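Long-range contacts in sensor protein (Rhodopseudomonas palustris, PDB 2OOL), which senses light through a bound biliverdin chromophore and, as a full-length protein, probably works as a histidine kinase, this chain being its chromophore-binding PAS-GAF part: residues I33-A38 with G252-L257; G37-H42 with S260-V265; Y44-S49 with L131-R136. All blocks are in the same frame, centred on the assembly; numbering follows the deposited sequence.

Interaction 1 of 3, residues I33-A38 with G252-L257. With LBV (3-[2-[(Z)-[3-(2-carboxyethyl)-5-[(Z)-(4-ethenyl-3-methyl-5-oxidanylidene-pyrrol-2-ylidene)methyl]-4-methyl-pyrrol-1-ium -2-ylidene]methyl]-5-[(Z)-[(3E)-3-ethylidene-4-methyl-5-oxidanylidene-pyrrolidin-2-ylidene]methyl]-4-methyl-1H-pyrrol-3- yl]propanoic acid), chain C.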
loop_
_atom_site.group_PDB
_atom_site.type_symbol
_atom_site.label_atom_id
_atom_site.label_comp_id
_atom_site.label_asym_id
_atom_site.label_seq_id
_atom_site.Cartn_x
_atom_site.Cartn_y
_atom_site.Cartn_z
ATOM N N ILE A 33 -21.621 -25.146 5.449
ATOM C CA ILE A 33 -21.285 -24.106 4.503
ATOM C C ILE A 33 -19.967 -24.317 3.702
ATOM O O ILE A 33 -19.760 -23.692 2.669
ATOM C CB ILE A 33 -21.349 -22.718 5.152
ATOM C CG1 ILE A 33 -20.345 -22.539 6.318
ATOM C CG2 ILE A 33 -22.785 -22.443 5.713
ATOM C CD1 ILE A 33 -20.019 -21.002 6.651
ATOM N N HIS A 34 -19.108 -25.203 4.166
ATOM C CA HIS A 34 -17.793 -25.376 3.577
ATOM C C HIS A 34 -17.786 -26.311 2.366
ATOM O O HIS A 34 -16.827 -26.278 1.594
ATOM C CB HIS A 34 -16.804 -25.891 4.623
ATOM C CG HIS A 34 -17.195 -27.190 5.243
ATOM N ND1 HIS A 34 -18.333 -27.336 6.007
ATOM C CD2 HIS A 34 -16.600 -28.405 5.226
ATOM C CE1 HIS A 34 -18.435 -28.594 6.412
ATOM N NE2 HIS A 34 -17.384 -29.261 5.963
ATOM N N ILE A 35 -18.830 -27.135 2.225
ATOM C CA ILE A 35 -18.952 -28.084 1.126
ATOM C C ILE A 35 -20.270 -27.869 0.349
ATOM O O ILE A 35 -21.106 -28.742 0.268
ATOM C CB ILE A 35 -18.821 -29.570 1.593
ATOM C CG1 ILE A 35 -19.731 -29.893 2.817
ATOM C CG2 ILE A 35 -17.374 -29.898 1.929
ATOM C CD1 ILE A 35 -19.751 -31.463 3.229
ATOM N N PRO A 36 -20.441 -26.696 -0.252
ATOM C CA PRO A 36 -21.677 -26.471 -1.002
ATOM C C PRO A 36 -21.713 -27.095 -2.384
ATOM O O PRO A 36 -22.765 -27.145 -2.983
ATOM C CB PRO A 36 -21.721 -24.958 -1.127
ATOM C CG PRO A 36 -20.313 -24.585 -1.267
ATOM C CD PRO A 36 -19.596 -25.503 -0.252
ATOM N N GLY A 37 -20.596 -27.593 -2.882
ATOM C CA GLY A 37 -20.582 -28.271 -4.210
ATOM C C GLY A 37 -20.781 -27.263 -5.350
ATOM O O GLY A 37 -21.103 -27.638 -6.447
ATOM N N ALA A 38 -20.583 -25.970 -5.085
ATOM C CA ALA A 38 -20.859 -24.946 -6.071
ATOM C C ALA A 38 -20.091 -23.684 -5.780
ATOM O O ALA A 38 -19.679 -23.454 -4.646
ATOM C CB ALA A 38 -22.398 -24.659 -6.154
ATOM N N GLY A 252 -11.439 -38.530 -1.688
ATOM C CA GLY A 252 -12.832 -38.937 -1.771
ATOM C C GLY A 252 -13.564 -37.827 -1.065
ATOM O O GLY A 252 -12.938 -36.874 -0.521
ATOM N N GLY A 253 -14.891 -37.903 -1.124
ATOM C CA GLY A 253 -15.733 -36.964 -0.521
ATOM C C GLY A 253 -15.863 -35.704 -1.357
ATOM O O GLY A 253 -15.183 -35.558 -2.358
ATOM N N PRO A 254 -16.738 -34.785 -0.922
ATOM C CA PRO A 254 -16.977 -33.498 -1.573
ATOM C C PRO A 254 -15.763 -32.593 -1.489
ATOM O O PRO A 254 -14.939 -32.794 -0.639
ATOM C CB PRO A 254 -18.093 -32.866 -0.732
ATOM C CG PRO A 254 -18.134 -33.650 0.550
ATOM C CD PRO A 254 -17.547 -34.972 0.302
ATOM N N ILE A 255 -15.673 -31.575 -2.334
ATOM C CA ILE A 255 -14.546 -30.681 -2.278
ATOM C C ILE A 255 -14.796 -29.617 -1.188
ATOM O O ILE A 255 -15.788 -28.894 -1.223
ATOM C CB ILE A 255 -14.250 -30.035 -3.692
ATOM C CG1 ILE A 255 -13.794 -31.141 -4.667
ATOM C CG2 ILE A 255 -13.163 -29.009 -3.577
ATOM C CD1 ILE A 255 -13.799 -30.772 -6.162
ATOM N N ASP A 256 -13.865 -29.559 -0.250
ATOM C CA ASP A 256 -13.863 -28.619 0.835
ATOM C C ASP A 256 -13.454 -27.254 0.300
ATOM O O ASP A 256 -12.293 -27.022 -0.035
ATOM C CB ASP A 256 -12.889 -29.105 1.934
ATOM C CG ASP A 256 -12.950 -28.268 3.173
ATOM O OD1 ASP A 256 -13.338 -27.080 3.111
ATOM O OD2 ASP A 256 -12.658 -28.811 4.249
ATOM N N LEU A 257 -14.419 -26.349 0.220
ATOM C CA LEU A 257 -14.175 -25.010 -0.296
ATOM C C LEU A 257 -13.872 -24.008 0.800
ATOM O O LEU A 257 -13.868 -22.801 0.575
ATOM C CB LEU A 257 -15.345 -24.615 -1.163
ATOM C CG LEU A 257 -15.553 -25.523 -2.384
ATOM C CD1 LEU A 257 -16.826 -25.196 -3.087
ATOM C CD2 LEU A 257 -14.403 -25.335 -3.335
HETATM C C1A LBV C . -29.423 -15.381 9.799
HETATM C C1B LBV C . -25.705 -17.186 8.164
HETATM O O1B LBV C . -21.662 -19.294 3.570
HETATM C C1C LBV C . -22.976 -13.589 7.698
HETATM O O1C LBV C . -19.981 -10.436 4.846
HETATM C C1D LBV C . -24.303 -9.333 9.299
HETATM C C2A LBV C . -30.123 -16.616 10.311
HETATM C C2B LBV C . -24.780 -18.056 7.569
HETATM O O2B LBV C . -20.177 -17.899 4.402
HETATM C C2C LBV C . -21.944 -12.667 7.423
HETATM O O2C LBV C . -22.063 -10.789 4.186
HETATM C C2D LBV C . -24.764 -8.557 10.383
HETATM C C3A LBV C . -29.060 -17.648 9.894
HETATM C C3B LBV C . -23.676 -17.308 7.168
HETATM C C3C LBV C . -22.320 -11.467 8.006
HETATM C C3D LBV C . -24.539 -7.242 10.035
HETATM C C4A LBV C . -27.972 -16.982 9.265
HETATM C C4B LBV C . -23.916 -15.962 7.574
HETATM C C4C LBV C . -23.582 -11.644 8.599
HETATM C C4D LBV C . -23.961 -7.248 8.758
HETATM C CAA LBV C . -29.115 -19.044 10.104
HETATM C CAB LBV C . -22.443 -17.862 6.438
HETATM C CAC LBV C . -20.616 -12.822 6.646
HETATM C CAD LBV C . -24.877 -6.163 10.816
HETATM C CBA LBV C . -30.217 -19.872 10.847
HETATM C CBB LBV C . -22.469 -17.557 4.954
HETATM C CBC LBV C . -20.850 -12.648 5.112
HETATM C CBD LBV C . -24.622 -4.847 10.451
HETATM C CGB LBV C . -21.327 -18.318 4.252
HETATM C CGC LBV C . -20.974 -11.156 4.662
HETATM C CHB LBV C . -26.874 -17.695 8.749
HETATM C CHC LBV C . -22.957 -14.941 7.288
HETATM C CHD LBV C . -24.355 -10.720 9.308
HETATM C CMA LBV C . -31.432 -16.797 9.526
HETATM C CMB LBV C . -24.962 -19.576 7.354
HETATM C CMC LBV C . -21.424 -10.211 7.943
HETATM C CMD LBV C . -25.385 -9.019 11.719
HETATM N N_A LBV C . -28.231 -15.670 9.236
HETATM O O_A LBV C . -29.874 -14.243 9.884
HETATM N N_B LBV C . -25.127 -15.973 8.156
HETATM N N_C LBV C . -23.919 -12.917 8.379
HETATM N N_D LBV C . -23.858 -8.515 8.361
HETATM O O_D LBV C . -23.600 -6.278 8.070
HETATM O O HOH W 1 -18.179 -29.041 -1.971
#
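Ile-35 meets Pro-254 and the backbone beyond it where the N-terminal segment 33-38 passes the long GAF-domain loop that holds residues 252-257. As in other phytochromes, this passage is probably part of the knot that ties the PAS and GAF domains together. Ile-35 can be followed outward atom by atom. Its CB lies 4.1 Å from Pro-254 CB. The CG2 branch turns to the loop backbone, 3.7 Å from Ile-255 O, and also rests on Asp-256 CA. With chi1 at 49°, CG1 falls between the backbone N and the carbonyl carbon, which puts it over the middle of the His-34 ring. From there CD1 reaches across the proline to Pro-254 CG, 3.8 Å away. One direct hydrogen bond joins the backbones: Leu-257 N gives to His-34 O at 2.8 Å. Beside it a water donates to Ile-255 O and weakly accepts from Gly-37 N. Leu-257 CD1 fits against Pro-36 CD at 4.0 Å. Asp-256 OD2 lies at the edge of the His-34 ring and bonds weakly to His-125, while OD1 is hydrogen-bonded to Ser-258. At the start of the segment Ile-33 turns to the chromophore, with CD1 3.8 Å from LBV CGB of a propionate. Trimmed to an alanine here, the side chain would lose CG1, CG2 and CD1, and the propionate and methyl CMB would probably be less tightly packed. Ile-33 also lies on Leu-224 of helix 219-227, while Ile-255 and Leu-257 pack on strands 44-48 and 128-134 of the PAS sheet.

Interaction 2 of 3, residues G37-H42 with S260-V265. With LBV (3-[2-[(Z)-[3-(2-carboxyethyl)-5-[(Z)-(4-ethenyl-3-methyl-5-oxidanylidene-pyrrol-2-ylidene)methyl]-4-methyl-pyrrol-1-ium -2-ylidene]methyl]-5-[(Z)-[(3E)-3-ethylidene-4-methyl-5-oxidanylidene-pyrrolidin-2-ylidene]methyl]-4-methyl-1H-pyrrol-3- yl]propanoic acid), chain C.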
loop_
_atom_site.group_PDB
_atom_site.type_symbol
_atom_site.label_atom_id
_atom_site.label_comp_id
_atom_site.label_asym_id
_atom_site.label_seq_id
_atom_site.Cartn_x
_atom_site.Cartn_y
_atom_site.Cartn_z
ATOM N N GLY A 37 -20.596 -27.593 -2.882
ATOM C CA GLY A 37 -20.582 -28.271 -4.210
ATOM C C GLY A 37 -20.781 -27.263 -5.350
ATOM O O GLY A 37 -21.103 -27.638 -6.447
ATOM N N ALA A 38 -20.583 -25.970 -5.085
ATOM C CA ALA A 38 -20.859 -24.946 -6.071
ATOM C C ALA A 38 -20.091 -23.684 -5.780
ATOM O O ALA A 38 -19.679 -23.454 -4.646
ATOM C CB ALA A 38 -22.398 -24.659 -6.154
ATOM N N ILE A 39 -19.972 -22.834 -6.804
ATOM C CA ILE A 39 -19.309 -21.536 -6.703
ATOM C C ILE A 39 -20.182 -20.330 -7.153
ATOM O O ILE A 39 -21.210 -20.486 -7.819
ATOM C CB ILE A 39 -17.973 -21.535 -7.497
ATOM C CG1 ILE A 39 -18.231 -21.664 -9.001
ATOM C CG2 ILE A 39 -17.012 -22.646 -6.989
ATOM C CD1 ILE A 39 -17.172 -20.996 -9.918
ATOM N N GLN A 40 -19.755 -19.127 -6.751
ATOM C CA GLN A 40 -20.258 -17.901 -7.309
ATOM C C GLN A 40 -19.663 -17.724 -8.727
ATOM O O GLN A 40 -18.438 -17.703 -8.886
ATOM C CB GLN A 40 -19.909 -16.691 -6.422
ATOM C CG GLN A 40 -20.393 -16.869 -4.973
ATOM C CD GLN A 40 -20.050 -15.715 -4.110
ATOM O OE1 GLN A 40 -20.420 -14.598 -4.425
ATOM N NE2 GLN A 40 -19.357 -15.973 -2.999
ATOM N N PRO A 41 -20.525 -17.524 -9.734
ATOM C CA PRO A 41 -20.112 -17.546 -11.126
ATOM C C PRO A 41 -19.431 -16.305 -11.727
ATOM O O PRO A 41 -19.189 -16.294 -12.925
ATOM C CB PRO A 41 -21.434 -17.825 -11.869
ATOM C CG PRO A 41 -22.454 -17.228 -11.031
ATOM C CD PRO A 41 -21.954 -17.203 -9.599
ATOM N N HIS A 42 -19.076 -15.283 -10.951
ATOM C CA HIS A 42 -18.277 -14.190 -11.527
ATOM C C HIS A 42 -16.832 -14.686 -11.777
ATOM O O HIS A 42 -16.031 -13.946 -12.315
ATOM C CB HIS A 42 -18.278 -12.943 -10.611
ATOM C CG HIS A 42 -17.676 -13.199 -9.262
ATOM N ND1 HIS A 42 -18.338 -13.892 -8.278
ATOM C CD2 HIS A 42 -16.458 -12.903 -8.757
ATOM C CE1 HIS A 42 -17.555 -14.019 -7.226
ATOM N NE2 HIS A 42 -16.413 -13.411 -7.478
ATOM N N SER A 260 -11.612 -21.298 -0.472
ATOM C CA SER A 260 -11.860 -20.866 -1.817
ATOM C C SER A 260 -12.582 -19.521 -1.867
ATOM O O SER A 260 -13.598 -19.331 -1.210
ATOM C CB SER A 260 -12.678 -21.934 -2.574
ATOM O OG SER A 260 -13.809 -21.243 -3.169
ATOM N N VAL A 261 -12.068 -18.588 -2.679
ATOM C CA VAL A 261 -12.647 -17.248 -2.777
ATOM C C VAL A 261 -13.989 -17.239 -3.464
ATOM O O VAL A 261 -14.773 -16.296 -3.246
ATOM C CB VAL A 261 -11.651 -16.196 -3.422
ATOM C CG1 VAL A 261 -10.453 -15.961 -2.478
ATOM C CG2 VAL A 261 -11.144 -16.632 -4.778
ATOM N N LEU A 262 -14.321 -18.272 -4.249
ATOM C CA LEU A 262 -15.611 -18.311 -4.983
ATOM C C LEU A 262 -16.675 -19.224 -4.387
ATOM O O LEU A 262 -17.737 -19.340 -4.955
ATOM C CB LEU A 262 -15.388 -18.768 -6.451
ATOM C CG LEU A 262 -14.374 -17.991 -7.312
ATOM C CD1 LEU A 262 -14.072 -18.671 -8.648
ATOM C CD2 LEU A 262 -14.870 -16.608 -7.535
ATOM N N ARG A 263 -16.403 -19.868 -3.253
ATOM C CA ARG A 263 -17.333 -20.784 -2.595
ATOM C C ARG A 263 -18.708 -20.171 -2.593
ATOM O O ARG A 263 -18.877 -19.018 -2.231
ATOM C CB ARG A 263 -16.888 -21.028 -1.153
ATOM C CG ARG A 263 -17.829 -21.869 -0.273
ATOM C CD ARG A 263 -17.312 -22.031 1.177
ATOM N NE ARG A 263 -17.176 -20.743 1.888
ATOM C CZ ARG A 263 -18.179 -20.060 2.431
ATOM N NH1 ARG A 263 -17.954 -18.848 2.990
ATOM N NH2 ARG A 263 -19.392 -20.569 2.424
ATOM N N SER A 264 -19.708 -20.941 -2.979
ATOM C CA SER A 264 -21.083 -20.445 -2.869
ATOM C C SER A 264 -21.457 -20.394 -1.396
ATOM O O SER A 264 -21.084 -21.301 -0.644
ATOM C CB SER A 264 -21.991 -21.444 -3.573
ATOM O OG SER A 264 -23.240 -20.895 -3.748
ATOM N N VAL A 265 -22.237 -19.384 -1.003
ATOM C CA VAL A 265 -22.536 -19.119 0.377
ATOM C C VAL A 265 -23.963 -19.529 0.738
ATOM O O VAL A 265 -24.759 -19.796 -0.134
ATOM C CB VAL A 265 -22.316 -17.613 0.726
ATOM C CG1 VAL A 265 -20.869 -17.239 0.470
ATOM C CG2 VAL A 265 -23.230 -16.773 -0.056
HETATM C C1A LBV C . -29.423 -15.381 9.799
HETATM C C1B LBV C . -25.705 -17.186 8.164
HETATM O O1B LBV C . -21.662 -19.294 3.570
HETATM C C1C LBV C . -22.976 -13.589 7.698
HETATM O O1C LBV C . -19.981 -10.436 4.846
HETATM C C1D LBV C . -24.303 -9.333 9.299
HETATM C C2A LBV C . -30.123 -16.616 10.311
HETATM C C2B LBV C . -24.780 -18.056 7.569
HETATM O O2B LBV C . -20.177 -17.899 4.402
HETATM C C2C LBV C . -21.944 -12.667 7.423
HETATM O O2C LBV C . -22.063 -10.789 4.186
HETATM C C2D LBV C . -24.764 -8.557 10.383
HETATM C C3A LBV C . -29.060 -17.648 9.894
HETATM C C3B LBV C . -23.676 -17.308 7.168
HETATM C C3C LBV C . -22.320 -11.467 8.006
HETATM C C3D LBV C . -24.539 -7.242 10.035
HETATM C C4A LBV C . -27.972 -16.982 9.265
HETATM C C4B LBV C . -23.916 -15.962 7.574
HETATM C C4C LBV C . -23.582 -11.644 8.599
HETATM C C4D LBV C . -23.961 -7.248 8.758
HETATM C CAA LBV C . -29.115 -19.044 10.104
HETATM C CAB LBV C . -22.443 -17.862 6.438
HETATM C CAC LBV C . -20.616 -12.822 6.646
HETATM C CAD LBV C . -24.877 -6.163 10.816
HETATM C CBA LBV C . -30.217 -19.872 10.847
HETATM C CBB LBV C . -22.469 -17.557 4.954
HETATM C CBC LBV C . -20.850 -12.648 5.112
HETATM C CBD LBV C . -24.622 -4.847 10.451
HETATM C CGB LBV C . -21.327 -18.318 4.252
HETATM C CGC LBV C . -20.974 -11.156 4.662
HETATM C CHB LBV C . -26.874 -17.695 8.749
HETATM C CHC LBV C . -22.957 -14.941 7.288
HETATM C CHD LBV C . -24.355 -10.720 9.308
HETATM C CMA LBV C . -31.432 -16.797 9.526
HETATM C CMB LBV C . -24.962 -19.576 7.354
HETATM C CMC LBV C . -21.424 -10.211 7.943
HETATM C CMD LBV C . -25.385 -9.019 11.719
HETATM N N_A LBV C . -28.231 -15.670 9.236
HETATM O O_A LBV C . -29.874 -14.243 9.884
HETATM N N_B LBV C . -25.127 -15.973 8.156
HETATM N N_C LBV C . -23.919 -12.917 8.379
HETATM N N_D LBV C . -23.858 -8.515 8.361
HETATM O O_D LBV C . -23.600 -6.278 8.070
#
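Ile-39 of the short strand 38-39 forms a single beta bridge with Arg-263, joining an edge strand of the PAS sheet to a GAF-domain loop that turns through a type I beta turn from Ser-260 to Arg-263. The crossing probably belongs to the knot familiar from other phytochromes. Backbone hydrogen bonds flank the bridge. Gln-40 N gives to Leu-262 O at 2.7 Å, and Ser-264 N gives to Ala-38 O at 3.0 Å.

The Gln-40 side chain adds a third bond. Beyond CG it runs extended, and NE2 donates to Arg-263 O at 3.2 Å in a nearly straight bond (169°) that lies in the glutamine's own amide plane. Since NE2 also binds Ile-232 O, two carbonyls fix the rotation of the amide, and the glutamine ties the loop to strand 230-233. Ser-264 OG is hydrogen-bonded to Tyr-238 OH.

Apolar contacts centre on Leu-262. It lies alongside Ile-39, pointing the same way, with the two CB atoms (Ile-39 CB and Leu-262 CB) 3.9 Å apart. Its CD2 branch meets the imidazole of His-42 obliquely, 3.6 Å from NE2. With chi1 at 62°, the His-42 ring is folded back toward that methyl, and Phe-305 meets the same ring.

The polar end of the contact belongs to the pocket. Arg-263 points away from strand 38-39, bends at chi3 (61°), and presents its guanidinium edge to a chromophore propionate, each oxygen receiving one N-H: NH1 bonds LBV O2B at 2.8 Å, and NH2 bonds LBV O1B at 2.8 Å.

Interaction 3 of 3, residues Y44-S49 with L131-R136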
loop_
_atom_site.group_PDB
_atom_site.type_symbol
_atom_site.label_atom_id
_atom_site.label_comp_id
_atom_site.label_asym_id
_atom_site.label_seq_id
_atom_site.Cartn_x
_atom_site.Cartn_y
_atom_site.Cartn_z
ATOM N N TYR A 44 -14.119 -18.600 -12.141
ATOM C CA TYR A 44 -14.091 -20.014 -12.532
ATOM C C TYR A 44 -13.156 -20.818 -11.618
ATOM O O TYR A 44 -12.127 -20.315 -11.188
ATOM C CB TYR A 44 -13.622 -20.151 -14.005
ATOM C CG TYR A 44 -14.422 -19.337 -15.003
ATOM C CD1 TYR A 44 -15.552 -19.859 -15.618
ATOM C CD2 TYR A 44 -14.036 -18.036 -15.350
ATOM C CE1 TYR A 44 -16.308 -19.084 -16.530
ATOM C CE2 TYR A 44 -14.790 -17.262 -16.250
ATOM C CZ TYR A 44 -15.919 -17.801 -16.826
ATOM O OH TYR A 44 -16.642 -17.057 -17.747
ATOM N N LEU A 45 -13.471 -22.089 -11.376
ATOM C CA LEU A 45 -12.653 -22.910 -10.467
ATOM C C LEU A 45 -12.192 -24.215 -11.112
ATOM O O LEU A 45 -12.979 -24.887 -11.771
ATOM C CB LEU A 45 -13.444 -23.219 -9.184
ATOM C CG LEU A 45 -12.812 -23.998 -8.045
ATOM C CD1 LEU A 45 -13.496 -23.599 -6.736
ATOM C CD2 LEU A 45 -12.849 -25.561 -8.251
ATOM N N PHE A 46 -10.919 -24.560 -10.881
ATOM C CA PHE A 46 -10.347 -25.825 -11.314
ATOM C C PHE A 46 -9.677 -26.465 -10.126
ATOM O O PHE A 46 -9.013 -25.792 -9.343
ATOM C CB PHE A 46 -9.277 -25.565 -12.349
ATOM C CG PHE A 46 -9.777 -24.869 -13.568
ATOM C CD1 PHE A 46 -10.056 -25.594 -14.723
ATOM C CD2 PHE A 46 -9.969 -23.487 -13.574
ATOM C CE1 PHE A 46 -10.475 -24.964 -15.875
ATOM C CE2 PHE A 46 -10.445 -22.843 -14.722
ATOM C CZ PHE A 46 -10.696 -23.557 -15.858
ATOM N N VAL A 47 -9.892 -27.746 -9.946
ATOM C CA VAL A 47 -8.993 -28.552 -9.146
ATOM C C VAL A 47 -8.018 -29.155 -10.093
ATOM O O VAL A 47 -8.432 -29.720 -11.080
ATOM C CB VAL A 47 -9.742 -29.666 -8.375
ATOM C CG1 VAL A 47 -8.759 -30.447 -7.557
ATOM C CG2 VAL A 47 -10.900 -28.996 -7.494
ATOM N N VAL A 48 -6.730 -29.023 -9.810
ATOM C CA VAL A 48 -5.706 -29.621 -10.647
ATOM C C VAL A 48 -4.697 -30.431 -9.819
ATOM O O VAL A 48 -4.401 -30.109 -8.667
ATOM C CB VAL A 48 -4.928 -28.556 -11.454
ATOM C CG1 VAL A 48 -5.873 -27.744 -12.362
ATOM C CG2 VAL A 48 -4.206 -27.634 -10.517
ATOM N N SER A 49 -4.134 -31.458 -10.428
ATOM C CA SER A 49 -3.156 -32.281 -9.747
ATOM C C SER A 49 -1.803 -31.581 -9.737
ATOM O O SER A 49 -1.487 -30.809 -10.630
ATOM C CB SER A 49 -3.034 -33.622 -10.445
ATOM O OG SER A 49 -2.408 -33.421 -11.679
ATOM N N LEU A 131 -7.422 -23.887 -8.227
ATOM C CA LEU A 131 -7.125 -22.634 -8.916
ATOM C C LEU A 131 -8.424 -21.893 -9.182
ATOM O O LEU A 131 -9.368 -22.467 -9.702
ATOM C CB LEU A 131 -6.399 -22.910 -10.220
ATOM C CG LEU A 131 -6.187 -21.693 -11.170
ATOM C CD1 LEU A 131 -5.219 -20.662 -10.570
ATOM C CD2 LEU A 131 -5.703 -22.124 -12.511
ATOM N N GLU A 132 -8.477 -20.621 -8.849
ATOM C CA GLU A 132 -9.664 -19.861 -9.117
ATOM C C GLU A 132 -9.302 -18.646 -9.974
ATOM O O GLU A 132 -8.281 -18.036 -9.749
ATOM C CB GLU A 132 -10.296 -19.440 -7.795
ATOM C CG GLU A 132 -10.848 -20.609 -6.975
ATOM C CD GLU A 132 -11.375 -20.178 -5.623
ATOM O OE1 GLU A 132 -10.551 -19.926 -4.732
ATOM O OE2 GLU A 132 -12.607 -20.101 -5.457
ATOM N N LEU A 133 -10.150 -18.333 -10.948
ATOM C CA LEU A 133 -9.914 -17.272 -11.923
ATOM C C LEU A 133 -10.890 -16.172 -11.676
ATOM O O LEU A 133 -12.096 -16.389 -11.793
ATOM C CB LEU A 133 -10.129 -17.825 -13.347
ATOM C CG LEU A 133 -9.201 -18.908 -13.847
ATOM C CD1 LEU A 133 -9.430 -19.131 -15.335
ATOM C CD2 LEU A 133 -7.772 -18.568 -13.537
ATOM N N GLU A 134 -10.396 -15.015 -11.261
ATOM C CA GLU A 134 -11.221 -13.823 -10.961
ATOM C C GLU A 134 -10.920 -12.750 -11.993
ATOM O O GLU A 134 -9.868 -12.766 -12.566
ATOM C CB GLU A 134 -10.840 -13.209 -9.586
ATOM C CG GLU A 134 -11.442 -13.881 -8.366
ATOM C CD GLU A 134 -11.261 -13.092 -7.055
ATOM O OE1 GLU A 134 -10.542 -12.036 -7.039
ATOM O OE2 GLU A 134 -11.789 -13.588 -6.025
ATOM N N PRO A 135 -11.796 -11.732 -12.115
ATOM C CA PRO A 135 -11.428 -10.569 -12.907
ATOM C C PRO A 135 -10.236 -9.830 -12.314
ATOM O O PRO A 135 -10.020 -9.849 -11.099
ATOM C CB PRO A 135 -12.673 -9.673 -12.857
ATOM C CG PRO A 135 -13.764 -10.496 -12.268
ATOM C CD PRO A 135 -13.121 -11.601 -11.492
ATOM N N ARG A 136 -9.469 -9.176 -13.161
ATOM C CA ARG A 136 -8.271 -8.502 -12.718
ATOM C C ARG A 136 -8.530 -7.139 -12.072
ATOM O O ARG A 136 -9.571 -6.524 -12.274
ATOM C CB ARG A 136 -7.322 -8.292 -13.901
ATOM C CG ARG A 136 -6.938 -9.576 -14.618
ATOM C CD ARG A 136 -5.661 -9.433 -15.430
ATOM N NE ARG A 136 -4.549 -9.003 -14.591
ATOM C CZ ARG A 136 -3.336 -8.680 -15.044
ATOM N NH1 ARG A 136 -3.032 -8.786 -16.352
ATOM N NH2 ARG A 136 -2.391 -8.288 -14.188
#
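Tyr-44, Leu-45 and Phe-46 pair with Leu-133, Glu-132 and Leu-131 as neighbouring strands of the antiparallel PAS-fold sheet, and the alternation of the strands sorts their side chains onto two faces. Tyr-44 and Leu-133 form one hydrogen-bonded pair, Phe-46 and Leu-131 another, with Leu-45 and Glu-132 as the non-hydrogen-bonded pair between. The strand axes approach to 4.7 Å at 164°.

On the face that carries the aromatic residues, Phe-46 and Leu-133 cross on the diagonal. Chi1 of -60° sets the phenyl group anti to its own carbonyl carbon, and from there CE2 reaches Leu-133 CD1 at 3.9 Å. The edge of the same ring lies near Leu-131 O. Tyr-44 meets Leu-133 chiefly through its CB, while its ring goes on to Val-62 and Leu-65 of helix 62-66. Phe-46 touches Val-62 as well, so this face packs against that helix.

On the other face Leu-45 and Glu-132 stand side by side and point the same way, with Leu-45 CD1 4.0 Å from Glu-132 CG. The glutamate is extended beyond CG, which lifts its buried carboxylate to the GAF-domain turn: OE2 accepts from Leu-262 N and bonds Ser-260 OG, and OE1 accepts from Val-261 N. Three partners thus hold the group, and together they would probably favour its ionised form. One methyl of Leu-45, CD1, lies beside the carboxylate as well, 3.8 Å from Glu-132 OE2.

Interactions 1 and 2 begin from the same N-terminal run, share Gly-37 and Ala-38, and lie about 10 Å apart between centres. Interaction 3 falls within the chain they enclose, its centre about 15 Å from that of interaction 1 and 11 Å from that of interaction 2. Strands 38-39, 44-48 and 128-134 belong to one PAS sheet, against which the GAF-domain loop between strand 241-244 and helix 267-276 is laid: Leu-257 packs on Leu-45, and Glu-132 joins interaction 3 to the turn of interaction 2. Arg-263 NH2 also bonds Ile-33 O, joining interactions 1 and 2 beside the chromophore. This probably couples the PAS sheet to the biliverdin pocket.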